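Local coordinates for protein DMATS type aromatic prenyltransferase (Streptomyces coelicolor, PDB 6ZS0) that probably transfers a dimethylallyl group to C5 of the indole ring of tryptophan, as a bacterial aromatic prenyltransferase of the DMATS type, at residues L68-R71 with A75-M78. Residues are numbered along the deposited sequence; the frame is centred on the assembly and turned at random.
Sequences LSFR and APAM
Ser69 and Ala77 face each other as an antiparallel hydrogen-bonded pair, joined by two nearly straight backbone bonds: Ser69 N to Ala77 O at 2.8 Å (168° at the hydrogen) and Ala77 N to Ser69 O at 2.9 Å. The Ser69 side chain leaves the sheet on the same face as the Ala77 methyl. Its CB lies 3.9 Å from Ala77 O, and in the conformer described, one of two modelled, chi1 of -58° sets OG beside the backbone N, where it hydrogen-bonds both Thr340 OG1 on the adjoining strand and a water, 2.6 Å from OG. That water donates to Ala77 O, which thus receives a backbone N-H and a water proton. A second water donates to Ser69 O and Ala75 O, linking the end of strand 64-70 to the loop that leads into strand 77-82.

On the other face, Leu68 and Met78 form a non-hydrogen-bonded pair. The Leu68 branch ending in CD2 reaches across to Met78 CB at 3.7 Å, while the extended Met78 chain runs away toward Leu14 and Leu17 of helix 6-20. Further along, Pro76 meets the Phe70 ring obliquely, its CB 4.0 Å from CE2, and both residues rest on Val304 of helix 303-312. Apolar contacts to helices thus line one face and the serine, water-linked in this conformer, the other, in a β-hairpin of the antiparallel barrel, ringed by helices, that defines the ABBA prenyltransferase fold.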
# COMPACT_ATOMS: atom_id res chain seq x y z
N LEU A 68 -2.99 -2.47 -8.12
CA LEU A 68 -3.70 -3.56 -8.82
C LEU A 68 -3.03 -4.87 -8.45
O LEU A 68 -1.80 -4.99 -8.66
CB LEU A 68 -3.65 -3.34 -10.33
CG LEU A 68 -4.49 -2.19 -10.85
CD1 LEU A 68 -4.28 -1.98 -12.33
CD2 LEU A 68 -5.96 -2.40 -10.55
N SER A 69 -3.82 -5.81 -7.94
CA SER A 69 -3.38 -7.17 -7.52
C SER A 69 -3.92 -8.21 -8.50
O SER A 69 -5.16 -8.31 -8.64
CB SER A 69 -3.81 -7.49 -6.13
OG SER A 69 -3.32 -6.55 -5.21
N PHE A 70 -3.01 -8.98 -9.07
CA PHE A 70 -3.26 -9.99 -10.13
C PHE A 70 -3.18 -11.39 -9.51
O PHE A 70 -2.14 -11.75 -8.99
CB PHE A 70 -2.27 -9.72 -11.27
CG PHE A 70 -2.38 -8.34 -11.89
CD1 PHE A 70 -1.57 -7.29 -11.47
CD2 PHE A 70 -3.31 -8.08 -12.89
CE1 PHE A 70 -1.66 -6.03 -12.04
CE2 PHE A 70 -3.40 -6.81 -13.46
CZ PHE A 70 -2.58 -5.79 -13.03
N ARG A 71 -4.25 -12.19 -9.64
CA ARG A 71 -4.35 -13.61 -9.18
C ARG A 71 -4.69 -14.44 -10.42
O ARG A 71 -5.47 -13.99 -11.24
CB ARG A 71 -5.40 -13.73 -8.07
CG ARG A 71 -5.42 -15.07 -7.34
N ALA A 75 -10.22 -11.65 -11.93
CA ALA A 75 -10.22 -10.25 -12.38
C ALA A 75 -9.18 -9.49 -11.54
O ALA A 75 -8.93 -9.84 -10.41
CB ALA A 75 -11.60 -9.67 -12.22
N PRO A 76 -8.53 -8.47 -12.11
CA PRO A 76 -7.62 -7.64 -11.34
C PRO A 76 -8.35 -7.03 -10.13
O PRO A 76 -9.56 -6.74 -10.27
CB PRO A 76 -7.18 -6.53 -12.32
CG PRO A 76 -7.56 -7.04 -13.69
CD PRO A 76 -8.69 -8.03 -13.50
N ALA A 77 -7.72 -7.00 -8.95
CA ALA A 77 -8.30 -6.40 -7.72
C ALA A 77 -7.67 -5.03 -7.49
O ALA A 77 -6.45 -4.94 -7.33
CB ALA A 77 -8.07 -7.28 -6.55
N MET A 78 -8.50 -4.00 -7.42
CA MET A 78 -7.99 -2.62 -7.29
C MET A 78 -8.11 -2.18 -5.85
O MET A 78 -9.15 -2.45 -5.22
CB MET A 78 -8.75 -1.68 -8.19
CG MET A 78 -8.32 -0.28 -8.08
SD MET A 78 -9.23 0.69 -9.27
CE MET A 78 -8.81 2.35 -8.71
O HOH W 1 -4.59 -4.25 -5.24
O HOH W 2 -6.68 -10.62 -8.85